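Local coordinates for protein sialyltransferase 0160 (Photobacterium damselae, PDB 4R84) that transfers sialic acid from CMP-sialic acid to acceptor sugars, as a bacterial sialyltransferase of the GT-B structural group, at residues Tyr123-His126 with Pro130-Gln133. Residues are numbered along the deposited sequence; the frame is centred on the assembly and turned at random.
Sequences YIDH and PSLQ
D125, the last residue of its strand, meets the first turn of the following helix with its carboxylate, where S131 hydrogen-bonds to it and P130 packs against it. Both hydrogen bonds use one oxygen. The hydroxyl OG of S131 donates to OD2 of D125 over a short 2.6 Å, entering at the anti lone pair, on the side away from OD1. A weak bond joins the backbone N of S131 to the same OD2, 3.1 Å apart and clearly bent, at 129° about the hydrogen. Serine suits this place because OG, turned beside its own backbone N (chi1 -60°), lets both donors of one residue reach a single acceptor. Aspartate suits the other end: with CG anti to the backbone N (chi1 -178°), its short side chain carries the carboxylate across to the helix. The helix start, with its N-H groups, would probably favour the negative charge. OD1 is held separately by A127 N and N204 ND2, which should fix the rotation of the buried group.

Van der Waals packing completes the contact. The P130 ring crosses the D125 side chain at about a right angle, its CB 3.4 Å from OD2 and its CG 3.7 Å from OD1. Proline fits a first turn, where its missing N-H costs no helical hydrogen bond.

This is the strand-to-helix turn of a Rossmann-like beta-alpha-beta unit: strand 106-125, helix 129-144, then strand 149-154. W154 of that last strand packs on both D125 and S131, while the P130 side chain lies about 9 Å from the bound donor analogue. Y123 and D125 pair on the strand 149-154 side, and I124 with Y202 of strand 197-204.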
ATOM      1  N   TYR A 123     -10.289  -1.755  -0.492  1.00 13.92           N
ATOM      2  CA  TYR A 123      -8.931  -2.293  -0.573  1.00 13.29           C
ATOM      3  C   TYR A 123      -8.958  -3.695  -1.147  1.00 16.03           C
ATOM      4  O   TYR A 123      -9.674  -4.541  -0.643  1.00 15.60           O
ATOM      5  CB  TYR A 123      -8.290  -2.311   0.824  1.00 15.39           C
ATOM      6  CG  TYR A 123      -8.121  -0.942   1.422  1.00 14.84           C
ATOM      7  CD1 TYR A 123      -9.177  -0.311   2.104  1.00 14.15           C
ATOM      8  CD2 TYR A 123      -6.931  -0.276   1.300  1.00 15.41           C
ATOM      9  CE1 TYR A 123      -9.009   0.964   2.649  1.00 16.58           C
ATOM     10  CE2 TYR A 123      -6.745   0.979   1.832  1.00 13.63           C
ATOM     11  CZ  TYR A 123      -7.802   1.602   2.494  1.00 15.97           C
ATOM     12  OH  TYR A 123      -7.604   2.852   3.024  1.00 18.31           O
ATOM     13  N   ILE A 124      -8.182  -3.936  -2.210  1.00 16.24           N
ATOM     14  CA  ILE A 124      -8.172  -5.246  -2.857  1.00 15.35           C
ATOM     15  C   ILE A 124      -6.754  -5.627  -3.240  1.00 13.61           C
ATOM     16  O   ILE A 124      -6.106  -4.880  -3.972  1.00 16.78           O
ATOM     17  CB  ILE A 124      -9.035  -5.271  -4.121  1.00 15.26           C
ATOM     18  CG1 ILE A 124     -10.436  -4.730  -3.834  1.00 19.49           C
ATOM     19  CG2 ILE A 124      -9.122  -6.710  -4.685  1.00 16.92           C
ATOM     20  CD1 ILE A 124     -11.151  -4.261  -5.074  1.00 25.69           C
ATOM     21  N   ASP A 125      -6.271  -6.764  -2.752  1.00 15.47           N
ATOM     22  CA  ASP A 125      -4.926  -7.219  -3.132  1.00 14.17           C
ATOM     23  C   ASP A 125      -4.743  -8.688  -2.830  1.00 17.56           C
ATOM     24  O   ASP A 125      -5.270  -9.199  -1.849  1.00 16.78           O
ATOM     25  CB  ASP A 125      -3.844  -6.430  -2.407  1.00 16.18           C
ATOM     26  CG  ASP A 125      -2.439  -6.860  -2.817  1.00 19.87           C
ATOM     27  OD1 ASP A 125      -2.209  -7.074  -4.024  1.00 21.72           O
ATOM     28  OD2 ASP A 125      -1.573  -6.969  -1.931  1.00 21.11           O
ATOM     29  N   HIS A 126      -3.954  -9.352  -3.668  1.00 19.14           N
ATOM     30  CA  HIS A 126      -3.679 -10.760  -3.472  1.00 19.04           C
ATOM     31  C   HIS A 126      -2.194 -10.991  -3.176  1.00 18.50           C
ATOM     32  O   HIS A 126      -1.775 -12.120  -2.971  1.00 23.82           O
ATOM     33  CB  HIS A 126      -4.084 -11.559  -4.712  1.00 18.86           C
ATOM     34  CG  HIS A 126      -3.206 -11.310  -5.900  1.00 22.94           C
ATOM     35  ND1 HIS A 126      -3.236 -10.131  -6.618  1.00 24.92           N
ATOM     36  CD2 HIS A 126      -2.264 -12.088  -6.490  1.00 24.45           C
ATOM     37  CE1 HIS A 126      -2.357 -10.197  -7.601  1.00 28.99           C
ATOM     38  NE2 HIS A 126      -1.750 -11.370  -7.543  1.00 23.76           N
ATOM     39  N   PRO A 130       1.425  -4.352  -1.821  1.00 18.33           N
ATOM     40  CA  PRO A 130       0.281  -3.425  -1.817  1.00 18.67           C
ATOM     41  C   PRO A 130      -0.521  -3.499  -0.532  1.00 17.35           C
ATOM     42  O   PRO A 130      -0.886  -2.468   0.024  1.00 19.72           O
ATOM     43  CB  PRO A 130      -0.551  -3.888  -3.024  1.00 16.86           C
ATOM     44  CG  PRO A 130       0.489  -4.524  -3.949  1.00 16.30           C
ATOM     45  CD  PRO A 130       1.383  -5.256  -2.989  1.00 19.41           C
ATOM     46  N   SER A 131      -0.764  -4.703  -0.029  1.00 14.36           N
ATOM     47  CA  SER A 131      -1.532  -4.826   1.218  1.00 16.43           C
ATOM     48  C   SER A 131      -0.824  -4.158   2.407  1.00 17.47           C
ATOM     49  O   SER A 131      -1.472  -3.512   3.225  1.00 18.03           O
ATOM     50  CB  SER A 131      -1.803  -6.299   1.541  1.00 19.49           C
ATOM     51  OG  SER A 131      -2.535  -6.904   0.494  1.00 22.09           O
ATOM     52  N   LEU A 132       0.497  -4.310   2.499  1.00 15.73           N
ATOM     53  CA  LEU A 132       1.256  -3.730   3.599  1.00 13.96           C
ATOM     54  C   LEU A 132       1.243  -2.197   3.536  1.00 16.78           C
ATOM     55  O   LEU A 132       1.079  -1.530   4.557  1.00 19.13           O
ATOM     56  CB  LEU A 132       2.697  -4.256   3.599  1.00 15.64           C
ATOM     57  CG  LEU A 132       2.842  -5.761   3.875  1.00 18.01           C
ATOM     58  CD1 LEU A 132       4.280  -6.200   3.619  1.00 20.25           C
ATOM     59  CD2 LEU A 132       2.466  -6.073   5.307  1.00 16.86           C
ATOM     60  N   GLN A 133       1.400  -1.644   2.341  1.00 15.57           N
ATOM     61  CA  GLN A 133       1.318  -0.192   2.149  1.00 15.12           C
ATOM     62  C   GLN A 133      -0.065   0.305   2.519  1.00 17.36           C
ATOM     63  O   GLN A 133      -0.217   1.329   3.181  1.00 18.23           O
ATOM     64  CB  GLN A 133       1.611   0.179   0.704  1.00 15.00           C
ATOM     65  CG  GLN A 133       3.069   0.000   0.317  1.00 16.18           C
ATOM     66  CD  GLN A 133       3.937   1.196   0.673  1.00 21.63           C
ATOM     67  OE1 GLN A 133       3.475   2.342   0.681  1.00 23.13           O
ATOM     68  NE2 GLN A 133       5.212   0.936   0.957  1.00 23.61           N
TER